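PDB 3HFQ: uncharacterized protein lp_2219, which is of unknown function but adopts the seven-bladed beta-propeller fold of the lactonase family, consistent with a possible role as a lactone-hydrolysing enzyme. Local coordinates for residues M1-K13 with Y19-T31. The protein carries 1 engineered substitution. Residues are numbered along the deposited sequence; the frame is centred on the assembly and turned at random.
Sequences MQERILFGTYTKK and YQGTLDTTAKTLT
Asp24 OD1 is gripped by three donors, among them a water that links it to Met1 N across the contact. Thr26 N meets Asp24 OD1 nearly along the C-O axis, closing an Asx turn, and Ala27 N comes from above the carboxylate plane, making the wider Asx motif. Beside them, Thr25 N donates to Met1 O at 2.9 Å. From here residues 2-9 and 19-24 run antiparallel as neighbouring strands of a four-stranded propeller blade. Paired backbone bonds join Glu3 with Leu23, Ile5 with Gly21 and Phe7 with Tyr19. On the face carrying these residues, Ile5 CD1 meets Leu30 CD1 at 3.5 Å and Leu23 CB at 3.8 Å, and Ile5 CG2 lies over one face of the Phe7 ring, near its rim. The Phe7 ring runs alongside the backbone at Gly21, which has no side chain to crowd Phe7 CE2 or Thr31 O. On the other face, Arg4 NH2 donates to Gln20 OE1 at 2.7 Å, in the plane of the amide carbonyl, while Arg4 NE adds a weak second bond. Arg4 reaches it by a fully extended chain, CG anti to its backbone N (chi1 -171°), and the two flat groups are turned 32° apart. Strand 334-339, from the other end of the chain, adds the fourth strand alongside 2-9, the velcro closure of beta-propellers. With the guanidinium on OE1 and the Gln73 carbonyl on NE2, the Gln20 amide is fixed in rotation and probably polarised from both ends.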
HETATM    1  N   MSE A   1     -25.184  -5.882  -3.274  1.00 19.03           N
HETATM    2  CA  MSE A   1     -24.395  -6.435  -4.410  1.00 22.33           C
HETATM    3  C   MSE A   1     -23.173  -7.184  -3.882  1.00 22.34           C
HETATM    4  O   MSE A   1     -22.861  -7.117  -2.694  1.00 21.16           O
HETATM    5  CB  MSE A   1     -23.943  -5.305  -5.340  1.00 31.28           C
HETATM    6  CG  MSE A   1     -22.901  -4.376  -4.740  1.00 36.21           C
HETATM    7 SE   MSE A   1     -22.392  -2.978  -5.976  1.00 72.33          SE
HETATM    8  CE  MSE A   1     -21.262  -4.017  -7.148  1.00 53.06           C
ATOM      9  N   GLN A   2     -22.485  -7.892  -4.772  1.00 18.17           N
ATOM     10  CA  GLN A   2     -21.299  -8.651  -4.398  1.00 17.28           C
ATOM     11  C   GLN A   2     -20.046  -7.997  -4.976  1.00 20.84           C
ATOM     12  O   GLN A   2     -19.985  -7.705  -6.169  1.00 19.03           O
ATOM     13  CB  GLN A   2     -21.402 -10.091  -4.913  1.00 20.68           C
ATOM     14  CG  GLN A   2     -22.652 -10.839  -4.469  1.00 24.86           C
ATOM     15  CD  GLN A   2     -22.692 -12.266  -4.994  1.00 32.66           C
ATOM     16  OE1 GLN A   2     -22.470 -12.511  -6.181  1.00 35.25           O
ATOM     17  NE2 GLN A   2     -22.986 -13.215  -4.110  1.00 29.48           N
ATOM     18  N   GLU A   3     -19.054  -7.766  -4.122  1.00 15.41           N
ATOM     19  CA  GLU A   3     -17.801  -7.158  -4.551  1.00 15.78           C
ATOM     20  C   GLU A   3     -16.640  -8.083  -4.223  1.00 15.30           C
ATOM     21  O   GLU A   3     -16.468  -8.509  -3.080  1.00 13.48           O
ATOM     22  CB  GLU A   3     -17.602  -5.804  -3.871  1.00 15.15           C
ATOM     23  CG  GLU A   3     -18.644  -4.769  -4.278  1.00 18.57           C
ATOM     24  CD  GLU A   3     -18.429  -3.431  -3.608  1.00 20.65           C
ATOM     25  OE1 GLU A   3     -18.295  -3.408  -2.366  1.00 18.41           O
ATOM     26  OE2 GLU A   3     -18.402  -2.405  -4.322  1.00 22.93           O
ATOM     27  N   ARG A   4     -15.845  -8.380  -5.243  1.00 14.37           N
ATOM     28  CA  ARG A   4     -14.701  -9.271  -5.123  1.00 14.62           C
ATOM     29  C   ARG A   4     -13.492  -8.573  -4.514  1.00 15.61           C
ATOM     30  O   ARG A   4     -13.192  -7.422  -4.844  1.00 14.45           O
ATOM     31  CB  ARG A   4     -14.346  -9.814  -6.507  1.00  9.49           C
ATOM     32  CG  ARG A   4     -13.313 -10.913  -6.511  1.00 14.27           C
ATOM     33  CD  ARG A   4     -13.062 -11.350  -7.940  1.00 18.68           C
ATOM     34  NE  ARG A   4     -12.163 -12.491  -8.030  1.00 16.96           N
ATOM     35  CZ  ARG A   4     -11.758 -13.017  -9.179  1.00 13.27           C
ATOM     36  NH1 ARG A   4     -12.176 -12.498 -10.325  1.00 15.69           N
ATOM     37  NH2 ARG A   4     -10.940 -14.060  -9.184  1.00 16.13           N
ATOM     38  N   ILE A   5     -12.799  -9.289  -3.631  1.00 15.06           N
ATOM     39  CA  ILE A   5     -11.620  -8.768  -2.948  1.00 14.84           C
ATOM     40  C   ILE A   5     -10.493  -9.794  -3.017  1.00 16.15           C
ATOM     41  O   ILE A   5     -10.740 -10.994  -2.904  1.00 14.75           O
ATOM     42  CB  ILE A   5     -11.893  -8.524  -1.447  1.00 18.47           C
ATOM     43  CG1 ILE A   5     -13.159  -7.695  -1.261  1.00 28.39           C
ATOM     44  CG2 ILE A   5     -10.692  -7.838  -0.809  1.00 14.38           C
ATOM     45  CD1 ILE A   5     -13.618  -7.610   0.192  1.00 29.61           C
ATOM     46  N   LEU A   6      -9.264  -9.317  -3.200  1.00 11.09           N
ATOM     47  CA  LEU A   6      -8.101 -10.197  -3.241  1.00  9.25           C
ATOM     48  C   LEU A   6      -7.260  -9.913  -2.000  1.00 10.56           C
ATOM     49  O   LEU A   6      -7.112  -8.759  -1.593  1.00 13.31           O
ATOM     50  CB  LEU A   6      -7.268  -9.948  -4.504  1.00 13.85           C
ATOM     51  CG  LEU A   6      -7.984 -10.141  -5.844  1.00 14.64           C
ATOM     52  CD1 LEU A   6      -6.975 -10.006  -6.986  1.00 15.30           C
ATOM     53  CD2 LEU A   6      -8.657 -11.513  -5.879  1.00 12.54           C
ATOM     54  N   PHE A   7      -6.714 -10.965  -1.400  1.00 11.64           N
ATOM     55  CA  PHE A   7      -5.901 -10.828  -0.199  1.00  9.17           C
ATOM     56  C   PHE A   7      -4.460 -11.281  -0.413  1.00 13.01           C
ATOM     57  O   PHE A   7      -4.216 -12.421  -0.815  1.00 10.20           O
ATOM     58  CB  PHE A   7      -6.498 -11.660   0.940  1.00 10.92           C
ATOM     59  CG  PHE A   7      -7.872 -11.224   1.364  1.00 13.51           C
ATOM     60  CD1 PHE A   7      -8.061 -10.019   2.038  1.00 11.44           C
ATOM     61  CD2 PHE A   7      -8.977 -12.034   1.118  1.00 15.89           C
ATOM     62  CE1 PHE A   7      -9.331  -9.630   2.461  1.00 13.65           C
ATOM     63  CE2 PHE A   7     -10.250 -11.655   1.538  1.00 15.32           C
ATOM     64  CZ  PHE A   7     -10.427 -10.452   2.211  1.00 13.41           C
ATOM     65  N   GLY A   8      -3.517 -10.385  -0.138  1.00 11.38           N
ATOM     66  CA  GLY A   8      -2.108 -10.721  -0.255  1.00 11.16           C
ATOM     67  C   GLY A   8      -1.691 -11.236   1.111  1.00 13.36           C
ATOM     68  O   GLY A   8      -2.301 -10.871   2.116  1.00 10.25           O
ATOM     69  N   THR A   9      -0.668 -12.079   1.166  1.00  8.50           N
ATOM     70  CA  THR A   9      -0.237 -12.644   2.440  1.00  9.06           C
ATOM     71  C   THR A   9       1.241 -12.984   2.466  1.00 12.78           C
ATOM     72  O   THR A   9       1.951 -12.847   1.473  1.00 11.09           O
ATOM     73  CB  THR A   9      -0.940 -13.984   2.721  1.00 11.22           C
ATOM     74  OG1 THR A   9      -0.419 -14.975   1.822  1.00 11.51           O
ATOM     75  CG2 THR A   9      -2.445 -13.876   2.513  1.00 10.45           C
ATOM     76  N   TYR A  10       1.675 -13.432   3.639  1.00 12.76           N
ATOM     77  CA  TYR A  10       3.024 -13.927   3.862  1.00 11.55           C
ATOM     78  C   TYR A  10       2.705 -15.414   3.857  1.00 12.85           C
ATOM     79  O   TYR A  10       1.561 -15.792   4.120  1.00  9.90           O
ATOM     80  CB  TYR A  10       3.532 -13.546   5.248  1.00 12.54           C
ATOM     81  CG  TYR A  10       4.374 -12.299   5.290  1.00 12.57           C
ATOM     82  CD1 TYR A  10       5.701 -12.316   4.867  1.00 13.30           C
ATOM     83  CD2 TYR A  10       3.842 -11.098   5.752  1.00 13.81           C
ATOM     84  CE1 TYR A  10       6.486 -11.165   4.920  1.00 14.93           C
ATOM     85  CE2 TYR A  10       4.611  -9.947   5.807  1.00 17.49           C
ATOM     86  CZ  TYR A  10       5.931  -9.984   5.386  1.00 17.40           C
ATOM     87  OH  TYR A  10       6.696  -8.843   5.453  1.00 16.77           O
ATOM     88  N   THR A  11       3.680 -16.258   3.552  1.00 11.76           N
ATOM     89  CA  THR A  11       3.431 -17.695   3.553  1.00 13.30           C
ATOM     90  C   THR A  11       4.497 -18.384   4.389  1.00 18.25           C
ATOM     91  O   THR A  11       5.193 -19.282   3.917  1.00 21.52           O
ATOM     92  CB  THR A  11       3.445 -18.269   2.126  1.00 15.21           C
ATOM     93  OG1 THR A  11       4.675 -17.921   1.478  1.00 14.00           O
ATOM     94  CG2 THR A  11       2.276 -17.713   1.325  1.00  7.77           C
ATOM     95  N   LYS A  12       4.609 -17.949   5.639  1.00 18.37           N
ATOM     96  CA  LYS A  12       5.592 -18.490   6.568  1.00 22.87           C
ATOM     97  C   LYS A  12       4.996 -19.479   7.565  1.00 22.07           C
ATOM     98  O   LYS A  12       5.734 -20.194   8.243  1.00 19.65           O
ATOM     99  CB  LYS A  12       6.273 -17.344   7.326  1.00 23.86           C
ATOM    100  CG  LYS A  12       7.047 -16.383   6.430  1.00 31.18           C
ATOM    101  CD  LYS A  12       7.746 -15.280   7.222  1.00 43.85           C
ATOM    102  CE  LYS A  12       6.756 -14.277   7.803  1.00 49.16           C
ATOM    103  NZ  LYS A  12       7.446 -13.124   8.458  1.00 52.69           N
ATOM    104  N   LYS A  13       3.669 -19.526   7.656  1.00 17.92           N
ATOM    105  CA  LYS A  13       3.012 -20.434   8.591  1.00 21.17           C
ATOM    106  C   LYS A  13       1.945 -21.338   7.981  1.00 24.87           C
ATOM    107  O   LYS A  13       2.153 -22.546   7.853  1.00 29.77           O
ATOM    108  CB  LYS A  13       2.408 -19.643   9.759  1.00 23.25           C
ATOM    109  CG  LYS A  13       3.455 -18.992  10.657  1.00 25.85           C
ATOM    110  CD  LYS A  13       2.841 -18.290  11.861  1.00 31.81           C
ATOM    111  CE  LYS A  13       2.144 -16.997  11.474  1.00 34.84           C
ATOM    112  NZ  LYS A  13       1.592 -16.292  12.666  1.00 31.58           N
ATOM    113  N   TYR A  19      -5.469 -15.158  -1.671  1.00 10.28           N
ATOM    114  CA  TYR A  19      -6.844 -15.583  -1.440  1.00 10.63           C
ATOM    115  C   TYR A  19      -7.822 -14.592  -2.048  1.00  9.93           C
ATOM    116  O   TYR A  19      -7.442 -13.484  -2.431  1.00  9.24           O
ATOM    117  CB  TYR A  19      -7.126 -15.737   0.064  1.00 10.92           C
ATOM    118  CG  TYR A  19      -6.343 -16.861   0.712  1.00 13.44           C
ATOM    119  CD1 TYR A  19      -5.008 -16.685   1.071  1.00 10.96           C
ATOM    120  CD2 TYR A  19      -6.917 -18.121   0.903  1.00 13.10           C
ATOM    121  CE1 TYR A  19      -4.257 -17.731   1.601  1.00 11.46           C
ATOM    122  CE2 TYR A  19      -6.173 -19.180   1.431  1.00 14.60           C
ATOM    123  CZ  TYR A  19      -4.843 -18.976   1.776  1.00 13.71           C
ATOM    124  OH  TYR A  19      -4.092 -20.005   2.292  1.00 12.48           O
ATOM    125  N   GLN A  20      -9.081 -15.003  -2.146  1.00  9.86           N
ATOM    126  CA  GLN A  20     -10.107 -14.137  -2.702  1.00  8.73           C
ATOM    127  C   GLN A  20     -11.384 -14.266  -1.890  1.00 10.21           C
ATOM    128  O   GLN A  20     -11.695 -15.332  -1.356  1.00 10.72           O
ATOM    129  CB  GLN A  20     -10.356 -14.477  -4.178  1.00  8.74           C
ATOM    130  CG  GLN A  20     -11.049 -15.808  -4.451  1.00 11.14           C
ATOM    131  CD  GLN A  20     -11.061 -16.155  -5.931  1.00 14.63           C
ATOM    132  OE1 GLN A  20     -11.193 -15.275  -6.786  1.00 14.74           O
ATOM    133  NE2 GLN A  20     -10.932 -17.441  -6.241  1.00  8.39           N
ATOM    134  N   GLY A  21     -12.110 -13.163  -1.778  1.00  9.67           N
ATOM    135  CA  GLY A  21     -13.340 -13.180  -1.017  1.00 10.96           C
ATOM    136  C   GLY A  21     -14.405 -12.309  -1.638  1.00 16.49           C
ATOM    137  O   GLY A  21     -14.234 -11.769  -2.734  1.00 13.65           O
ATOM    138  N   THR A  22     -15.510 -12.167  -0.919  1.00 12.07           N
ATOM    139  CA  THR A  22     -16.627 -11.376  -1.393  1.00 12.61           C
ATOM    140  C   THR A  22     -17.192 -10.515  -0.274  1.00 12.83           C
ATOM    141  O   THR A  22     -17.323 -10.964   0.864  1.00 11.97           O
ATOM    142  CB  THR A  22     -17.755 -12.288  -1.908  1.00 16.46           C
ATOM    143  OG1 THR A  22     -17.251 -13.122  -2.959  1.00 15.66           O
ATOM    144  CG2 THR A  22     -18.923 -11.458  -2.426  1.00 16.20           C
ATOM    145  N   LEU A  23     -17.502  -9.267  -0.608  1.00 10.63           N
ATOM    146  CA  LEU A  23     -18.117  -8.347   0.338  1.00 13.27           C
ATOM    147  C   LEU A  23     -19.551  -8.189  -0.164  1.00 13.34           C
ATOM    148  O   LEU A  23     -19.777  -7.708  -1.277  1.00 10.89           O
ATOM    149  CB  LEU A  23     -17.389  -6.993   0.335  1.00 18.57           C
ATOM    150  CG  LEU A  23     -18.092  -5.758   0.924  1.00 23.29           C
ATOM    151  CD1 LEU A  23     -18.784  -6.094   2.230  1.00 18.61           C
ATOM    152  CD2 LEU A  23     -17.065  -4.649   1.128  1.00 21.78           C
ATOM    153  N   ASP A  24     -20.512  -8.637   0.638  1.00 15.33           N
ATOM    154  CA  ASP A  24     -21.922  -8.545   0.276  1.00 17.20           C
ATOM    155  C   ASP A  24     -22.450  -7.257   0.914  1.00 13.54           C
ATOM    156  O   ASP A  24     -22.607  -7.176   2.130  1.00 16.00           O
ATOM    157  CB  ASP A  24     -22.684  -9.754   0.823  1.00 18.02           C
ATOM    158  CG  ASP A  24     -24.097  -9.860   0.271  1.00 24.95           C
ATOM    159  OD1 ASP A  24     -24.816  -8.838   0.272  1.00 25.79           O
ATOM    160  OD2 ASP A  24     -24.495 -10.972  -0.144  1.00 27.76           O
ATOM    161  N   THR A  25     -22.715  -6.244   0.092  1.00 16.00           N
ATOM    162  CA  THR A  25     -23.184  -4.925   0.556  1.00 14.89           C
ATOM    163  C   THR A  25     -24.567  -4.906   1.216  1.00 19.04           C
ATOM    164  O   THR A  25     -24.859  -3.995   2.012  1.00 16.79           O
ATOM    165  CB  THR A  25     -23.191  -3.926  -0.619  1.00 16.56           C
ATOM    166  OG1 THR A  25     -24.059  -4.404  -1.653  1.00 25.39           O
ATOM    167  CG2 THR A  25     -21.794  -3.754  -1.185  1.00 22.00           C
ATOM    168  N   THR A  26     -25.402  -5.895   0.893  1.00 15.61           N
ATOM    169  CA  THR A  26     -26.735  -5.954   1.487  1.00 19.61           C
ATOM    170  C   THR A  26     -26.765  -6.797   2.773  1.00 20.66           C
ATOM    171  O   THR A  26     -27.328  -6.367   3.772  1.00 19.46           O
ATOM    172  CB  THR A  26     -27.773  -6.524   0.500  1.00 26.05           C
ATOM    173  OG1 THR A  26     -27.663  -5.867  -0.768  1.00 24.77           O
ATOM    174  CG2 THR A  26     -29.194  -6.330   1.029  1.00 29.78           C
ATOM    175  N   ALA A  27     -26.177  -7.993   2.727  1.00 17.17           N
ATOM    176  CA  ALA A  27     -26.126  -8.880   3.874  1.00 18.00           C
ATOM    177  C   ALA A  27     -25.164  -8.382   4.915  1.00 19.13           C
ATOM    178  O   ALA A  27     -25.210  -8.743   6.072  1.00 16.93           O
ATOM    179  CB  ALA A  27     -25.744 -10.285   3.446  1.00 17.62           C
ATOM    180  N   LYS A  28     -24.254  -7.554   4.456  1.00 16.81           N
ATOM    181  CA  LYS A  28     -23.294  -6.925   5.315  1.00 13.53           C
ATOM    182  C   LYS A  28     -22.237  -7.925   5.793  1.00 18.00           C
ATOM    183  O   LYS A  28     -21.846  -7.946   6.960  1.00 16.03           O
ATOM    184  CB  LYS A  28     -24.010  -6.322   6.513  1.00 19.20           C
ATOM    185  CG  LYS A  28     -25.193  -5.414   6.139  1.00 19.15           C
ATOM    186  CD  LYS A  28     -24.742  -4.172   5.385  1.00 18.62           C
ATOM    187  CE  LYS A  28     -25.900  -3.213   5.129  1.00 19.58           C
ATOM    188  NZ  LYS A  28     -25.495  -2.002   4.359  1.00 27.77           N
ATOM    189  N   THR A  29     -21.801  -8.787   4.885  1.00 17.60           N
ATOM    190  CA  THR A  29     -20.866  -9.847   5.219  1.00 16.39           C
ATOM    191  C   THR A  29     -19.588  -9.803   4.394  1.00 14.26           C
ATOM    192  O   THR A  29     -19.520  -9.175   3.332  1.00 12.37           O
ATOM    193  CB  THR A  29     -21.514 -11.204   4.990  1.00 16.44           C
ATOM    194  OG1 THR A  29     -21.952 -11.285   3.631  1.00 16.08           O
ATOM    195  CG2 THR A  29     -22.711 -11.377   5.915  1.00 21.29           C
ATOM    196  N   LEU A  30     -18.576 -10.493   4.905  1.00 12.14           N
ATOM    197  CA  LEU A  30     -17.273 -10.601   4.264  1.00 12.55           C
ATOM    198  C   LEU A  30     -16.863 -12.066   4.356  1.00 14.52           C
ATOM    199  O   LEU A  30     -16.885 -12.650   5.438  1.00 12.78           O
ATOM    200  CB  LEU A  30     -16.240  -9.747   4.997  1.00 11.40           C
ATOM    201  CG  LEU A  30     -14.805  -9.919   4.498  1.00 17.45           C
ATOM    202  CD1 LEU A  30     -14.695  -9.325   3.103  1.00 14.54           C
ATOM    203  CD2 LEU A  30     -13.827  -9.243   5.453  1.00 18.39           C
ATOM    204  N   THR A  31     -16.488 -12.656   3.225  1.00 15.37           N
ATOM    205  CA  THR A  31     -16.073 -14.054   3.207  1.00 19.55           C
ATOM    206  C   THR A  31     -14.700 -14.210   2.565  1.00 17.45           C
ATOM    207  O   THR A  31     -14.232 -13.327   1.842  1.00 17.78           O
ATOM    208  CB  THR A  31     -17.027 -14.931   2.363  1.00 20.35           C
ATOM    209  OG1 THR A  31     -16.990 -14.488   1.002  1.00 19.58           O
ATOM    210  CG2 THR A  31     -18.451 -14.857   2.876  1.00 21.31           C
TER
HETATM  211  O   HOH W   1     -26.015  -8.454  -2.245  1.00 30.17           O
HETATM  212  O   HOH W   2     -22.737 -12.727  -1.320  1.00 28.93           O